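Local coordinates for protein aminotransferase (Streptomyces pactum, PDB 4ZM4) that belongs to the class-III aminotransferases, pyridoxal-phosphate-dependent enzymes of the aspartate aminotransferase fold, and is modelled as a two-chain assembly, at residues R77-A82 and V322-K327; P359-R364 and S381-D386. The protein carries 1 engineered substitution. All coordinates share one frame; numbering follows the deposited sequence.

Contact 1: R77-A82 and V322-K327; sequences REVLDA and VAMLGK
Lys327 NZ donates a hydrogen bond to Glu78 OE1 at 2.7 Å, and the pair is a salt bridge. The ammonium comes from above the carboxylate plane, 39° out of it. The lysine chain is extended along its whole length, with CG anti to the backbone N (chi1 177°). It crosses the glutamate chain at about a right angle, and Lys327 CE lies 3.1 Å from the same Glu78 OE1. NZ has a second charged partner in Asp76, and Lys327 also makes a cation-pi contact with Phe72. Two carboxylates and a ring thus gather round one ammonium, which probably favours its charged form.

The two segments belong to helices 77-89 and 315-329 of this class-III aminotransferase. Segments 77-82 and 322-327 run roughly antiparallel, at 150°, with their axes 9.0 Å apart at closest approach. Two alanines meet between them: Ala82 CB lies 3.7 Å from Ala323 CB. Ala323 CB also lies 4.1 Å from the backbone oxygen Glu78 O and packs beside Val79. The closest backbone pair is Val79 and Ala323, with 5.6 Å between their CA atoms. Val79 CG2 reaches Met324 SD at 4.1 Å. The methionine chain bends at its second torsion, and Met324 also touches Leu71, Phe72 and Val280. Away from helix 315-329, Leu80 packs on Ala84 of the second subunit, and Arg77 packs on Ala88 of that subunit.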
loop_
_atom_site.group_PDB
_atom_site.type_symbol
_atom_site.label_atom_id
_atom_site.label_comp_id
_atom_site.label_asym_id
_atom_site.label_seq_id
_atom_site.Cartn_x
_atom_site.Cartn_y
_atom_site.Cartn_z
ATOM N N ARG B 77 18.592 -11.909 8.847
ATOM C CA ARG B 77 19.593 -11.786 7.783
ATOM C C ARG B 77 19.309 -12.620 6.525
ATOM O O ARG B 77 19.533 -12.159 5.402
ATOM C CB ARG B 77 21.012 -12.031 8.326
ATOM C CG ARG B 77 21.566 -10.795 9.046
ATOM C CD ARG B 77 23.042 -10.894 9.469
ATOM N NE ARG B 77 23.968 -10.622 8.355
ATOM C CZ ARG B 77 24.225 -9.411 7.846
ATOM N NH1 ARG B 77 23.610 -8.317 8.306
ATOM N NH2 ARG B 77 25.093 -9.293 6.848
ATOM N N GLU B 78 18.796 -13.825 6.708
ATOM C CA GLU B 78 18.430 -14.683 5.593
ATOM C C GLU B 78 17.447 -14.026 4.655
ATOM O O GLU B 78 17.370 -14.398 3.491
ATOM C CB GLU B 78 17.841 -16.003 6.091
ATOM C CG GLU B 78 18.851 -16.908 6.765
ATOM C CD GLU B 78 18.190 -18.068 7.463
ATOM O OE1 GLU B 78 17.603 -17.839 8.548
ATOM O OE2 GLU B 78 18.249 -19.208 6.942
ATOM N N VAL B 79 16.700 -13.055 5.151
ATOM C CA VAL B 79 15.756 -12.324 4.332
ATOM C C VAL B 79 16.276 -10.931 3.941
ATOM O O VAL B 79 16.057 -10.500 2.814
ATOM C CB VAL B 79 14.384 -12.255 5.055
ATOM C CG1 VAL B 79 13.364 -11.419 4.292
ATOM C CG2 VAL B 79 13.845 -13.675 5.285
ATOM N N LEU B 80 16.908 -10.207 4.862
ATOM C CA LEU B 80 17.645 -8.965 4.502
ATOM C C LEU B 80 18.463 -9.202 3.263
ATOM O O LEU B 80 18.336 -8.470 2.291
ATOM C CB LEU B 80 18.593 -8.477 5.639
ATOM C CG LEU B 80 20.061 -7.973 5.383
ATOM C CD1 LEU B 80 20.207 -6.602 4.713
ATOM C CD2 LEU B 80 20.879 -7.949 6.660
ATOM N N ASP B 81 19.319 -10.220 3.315
ATOM C CA ASP B 81 20.334 -10.423 2.293
ATOM C C ASP B 81 19.734 -10.645 0.929
ATOM O O ASP B 81 20.243 -10.135 -0.062
ATOM C CB ASP B 81 21.225 -11.623 2.634
ATOM C CG ASP B 81 22.148 -11.364 3.818
ATOM O OD1 ASP B 81 22.305 -10.189 4.239
ATOM O OD2 ASP B 81 22.736 -12.355 4.309
ATOM N N ALA B 82 18.660 -11.424 0.863
ATOM C CA ALA B 82 17.966 -11.641 -0.410
ATOM C C ALA B 82 17.379 -10.322 -0.966
ATOM O O ALA B 82 17.530 -10.003 -2.160
ATOM C CB ALA B 82 16.893 -12.712 -0.272
ATOM N N VAL B 322 9.745 -14.763 -1.610
ATOM C CA VAL B 322 10.505 -15.977 -1.952
ATOM C C VAL B 322 11.467 -16.402 -0.846
ATOM O O VAL B 322 11.529 -17.568 -0.466
ATOM C CB VAL B 322 11.262 -15.783 -3.283
ATOM C CG1 VAL B 322 12.344 -16.866 -3.475
ATOM C CG2 VAL B 322 10.272 -15.772 -4.450
ATOM N N ALA B 323 12.211 -15.447 -0.319
ATOM C CA ALA B 323 13.141 -15.745 0.781
ATOM C C ALA B 323 12.398 -16.177 2.058
ATOM O O ALA B 323 12.814 -17.119 2.728
ATOM C CB ALA B 323 14.033 -14.540 1.073
ATOM N N MET B 324 11.283 -15.513 2.364
ATOM C CA MET B 324 10.596 -15.754 3.630
ATOM C C MET B 324 9.853 -17.050 3.563
ATOM O O MET B 324 9.968 -17.884 4.465
ATOM C CB MET B 324 9.641 -14.611 3.947
ATOM C CG MET B 324 8.972 -14.702 5.302
ATOM S SD MET B 324 10.101 -14.679 6.715
ATOM C CE MET B 324 8.933 -14.362 8.053
ATOM N N LEU B 325 9.095 -17.255 2.492
ATOM C CA LEU B 325 8.333 -18.496 2.372
ATOM C C LEU B 325 9.275 -19.686 2.083
ATOM O O LEU B 325 9.000 -20.798 2.526
ATOM C CB LEU B 325 7.239 -18.376 1.323
ATOM C CG LEU B 325 6.110 -17.372 1.572
ATOM C CD1 LEU B 325 4.988 -17.512 0.558
ATOM C CD2 LEU B 325 5.553 -17.515 2.976
ATOM N N GLY B 326 10.377 -19.441 1.370
ATOM C CA GLY B 326 11.428 -20.438 1.197
ATOM C C GLY B 326 12.022 -20.885 2.503
ATOM O O GLY B 326 12.109 -22.090 2.781
ATOM N N LYS B 327 12.355 -19.921 3.351
ATOM C CA LYS B 327 12.825 -20.230 4.712
ATOM C C LYS B 327 11.825 -21.045 5.544
ATOM O O LYS B 327 12.209 -22.054 6.157
ATOM C CB LYS B 327 13.162 -18.957 5.477
ATOM C CG LYS B 327 13.576 -19.185 6.909
ATOM C CD LYS B 327 14.272 -17.971 7.486
ATOM C CE LYS B 327 14.583 -18.173 8.950
ATOM N NZ LYS B 327 15.192 -16.933 9.505
#

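Contact 2: P359-R364 and S381-D386; sequences PVHINR and SAEPRD
The His361 imidazole has Pro384 CG over one face. At its edge, near the ring plane, lie Ala382 O and Glu383 OE2. Strand 360-365 is an outermost strand of a three-stranded antiparallel sheet in this chain. The loop 381-386 passes beside it, after strand 368-373 and before helix 387-393. His361 is the main bridge between them. Its CG is anti to the backbone N (chi1 -168°), which carries the ring toward the loop. The side chains of His361 and Pro384 approach from opposite directions, and Pro384 CD lies 3.6 Å from His361 CE1. Ala382 O sits 3.4 Å from the same His361 CE1. Leu390 of helix 387-393 touches both His361 and Pro384.

Within the strand, His361 NE2 gives a weak hydrogen bond to Asn363 OD1 at 3.1 Å, bent to 130°. This oxygen also lies in the ring plane. Glu383 bends at its second torsion, which brings its carboxylate to the strand, with its plane turned 50° from that of the ring. Glu383 OE2 lies 3.2 Å from His361 CE1 and 3.5 Å from Asn363 ND2. Beyond the touching residues, Asp386 is the N-cap of helix 387-393, and its side chain accepts from Gln389 N. A water joins strand and loop: it donates to Ile362 O at 2.7 Å and to Glu383 OE1 at 2.8 Å.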
loop_
_atom_site.group_PDB
_atom_site.type_symbol
_atom_site.label_atom_id
_atom_site.label_comp_id
_atom_site.label_asym_id
_atom_site.label_seq_id
_atom_site.Cartn_x
_atom_site.Cartn_y
_atom_site.Cartn_z
ATOM N N PRO B 359 -6.633 -11.193 38.510
ATOM C CA PRO B 359 -7.299 -11.944 37.463
ATOM C C PRO B 359 -6.898 -11.452 36.065
ATOM O O PRO B 359 -6.702 -10.253 35.832
ATOM C CB PRO B 359 -8.788 -11.733 37.747
ATOM C CG PRO B 359 -8.873 -10.536 38.630
ATOM C CD PRO B 359 -7.581 -10.486 39.391
ATOM N N VAL B 360 -6.769 -12.393 35.136
ATOM C CA VAL B 360 -6.308 -12.096 33.783
ATOM C C VAL B 360 -7.053 -13.020 32.803
ATOM O O VAL B 360 -7.345 -14.160 33.133
ATOM C CB VAL B 360 -4.795 -12.313 33.712
ATOM C CG1 VAL B 360 -4.461 -13.796 33.810
ATOM C CG2 VAL B 360 -4.216 -11.712 32.451
ATOM N N HIS B 361 -7.366 -12.519 31.609
ATOM C CA HIS B 361 -7.813 -13.376 30.522
ATOM C C HIS B 361 -6.730 -13.470 29.464
ATOM O O HIS B 361 -6.168 -12.444 29.057
ATOM C CB HIS B 361 -9.094 -12.865 29.879
ATOM C CG HIS B 361 -9.731 -13.868 28.964
ATOM N ND1 HIS B 361 -10.550 -14.870 29.430
ATOM C CD2 HIS B 361 -9.645 -14.045 27.622
ATOM C CE1 HIS B 361 -10.949 -15.618 28.417
ATOM N NE2 HIS B 361 -10.424 -15.133 27.307
ATOM N N ILE B 362 -6.421 -14.695 29.044
ATOM C CA ILE B 362 -5.355 -14.969 28.062
ATOM C C ILE B 362 -5.893 -15.931 27.015
ATOM O O ILE B 362 -6.358 -17.012 27.367
ATOM C CB ILE B 362 -4.128 -15.627 28.730
ATOM C CG1 ILE B 362 -3.503 -14.689 29.756
ATOM C CG2 ILE B 362 -3.081 -16.006 27.682
ATOM C CD1 ILE B 362 -2.361 -15.302 30.563
ATOM N N ASN B 363 -5.930 -15.505 25.760
ATOM C CA ASN B 363 -6.268 -16.397 24.651
ATOM C C ASN B 363 -5.022 -16.590 23.787
ATOM O O ASN B 363 -4.267 -15.665 23.599
ATOM C CB ASN B 363 -7.401 -15.839 23.774
ATOM C CG ASN B 363 -8.776 -15.875 24.446
ATOM O OD1 ASN B 363 -9.557 -14.918 24.317
ATOM N ND2 ASN B 363 -9.114 -16.983 25.090
ATOM N N ARG B 364 -4.817 -17.789 23.278
ATOM C CA ARG B 364 -3.676 -18.036 22.459
ATOM C C ARG B 364 -3.971 -18.983 21.289
ATOM O O ARG B 364 -4.692 -19.961 21.428
ATOM C CB ARG B 364 -2.543 -18.602 23.315
ATOM C CG ARG B 364 -1.209 -18.720 22.565
ATOM C CD ARG B 364 -0.076 -19.164 23.490
ATOM N NE ARG B 364 -0.268 -20.529 23.977
ATOM C CZ ARG B 364 -0.030 -21.634 23.271
ATOM N NH1 ARG B 364 0.407 -21.566 22.021
ATOM N NH2 ARG B 364 -0.230 -22.830 23.832
ATOM N N SER B 381 -13.723 -17.121 35.204
ATOM C CA SER B 381 -13.872 -18.332 34.389
ATOM C C SER B 381 -14.520 -18.116 33.003
ATOM O O SER B 381 -14.733 -19.078 32.244
ATOM C CB SER B 381 -14.726 -19.334 35.153
ATOM O OG SER B 381 -16.089 -18.907 35.119
ATOM N N ALA B 382 -14.851 -16.871 32.669
ATOM C CA ALA B 382 -15.548 -16.577 31.422
ATOM C C ALA B 382 -14.746 -16.987 30.193
ATOM O O ALA B 382 -13.523 -16.841 30.194
ATOM C CB ALA B 382 -15.866 -15.089 31.364
ATOM N N GLU B 383 -15.423 -17.508 29.161
ATOM C CA GLU B 383 -14.806 -17.628 27.818
ATOM C C GLU B 383 -15.625 -16.825 26.802
ATOM O O GLU B 383 -16.515 -17.358 26.149
ATOM C CB GLU B 383 -14.631 -19.064 27.315
ATOM C CG GLU B 383 -13.402 -19.802 27.843
ATOM C CD GLU B 383 -12.087 -19.034 27.705
ATOM O OE1 GLU B 383 -11.198 -19.278 28.537
ATOM O OE2 GLU B 383 -11.936 -18.182 26.789
ATOM N N PRO B 384 -15.366 -15.518 26.722
ATOM C CA PRO B 384 -16.136 -14.691 25.835
ATOM C C PRO B 384 -15.962 -15.163 24.416
ATOM O O PRO B 384 -14.855 -15.605 24.039
ATOM C CB PRO B 384 -15.520 -13.301 26.035
ATOM C CG PRO B 384 -14.163 -13.554 26.558
ATOM C CD PRO B 384 -14.329 -14.748 27.433
ATOM N N ARG B 385 -17.045 -15.107 23.651
ATOM C CA ARG B 385 -17.035 -15.599 22.275
ATOM C C ARG B 385 -16.955 -14.471 21.257
ATOM O O ARG B 385 -16.775 -14.717 20.071
ATOM C CB ARG B 385 -18.274 -16.456 22.002
ATOM C CG ARG B 385 -19.606 -15.702 22.041
ATOM C CD ARG B 385 -20.557 -16.156 20.915
ATOM N NE ARG B 385 -21.990 -15.888 21.153
ATOM C CZ ARG B 385 -22.627 -14.770 20.797
ATOM N NH1 ARG B 385 -21.987 -13.755 20.182
ATOM N NH2 ARG B 385 -23.915 -14.658 21.068
ATOM N N ASP B 386 -17.030 -13.231 21.723
ATOM C CA ASP B 386 -16.967 -12.102 20.834
ATOM C C ASP B 386 -16.433 -10.870 21.549
ATOM O O ASP B 386 -16.190 -10.908 22.743
ATOM C CB ASP B 386 -18.338 -11.812 20.199
ATOM C CG ASP B 386 -19.401 -11.417 21.220
ATOM O OD1 ASP B 386 -19.074 -10.853 22.297
ATOM O OD2 ASP B 386 -20.586 -11.682 20.943
HETATM O O HOH W 1 -8.591 -18.380 28.071
#

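Overall arrangement
Contacts 1 and 2 lie on opposite sides of the chain's centre, with their own centres 36 Å apart and nearest atoms about 18 Å apart. They share no helix or strand. Each is partly buried. Contact 1 joins two helices distant in sequence, and helix 77-89 also faces the second subunit. Contact 2 joins a strand to a loop only 17 residues further on, and no other protein chain of the assembly touches it. Their chemistry differs accordingly. The helix pair combines apolar side chains, two of them alanines, with a direct salt bridge. The strand and loop rely on imidazole and proline packing, with a carboxylate at the ring edge and a bridging water.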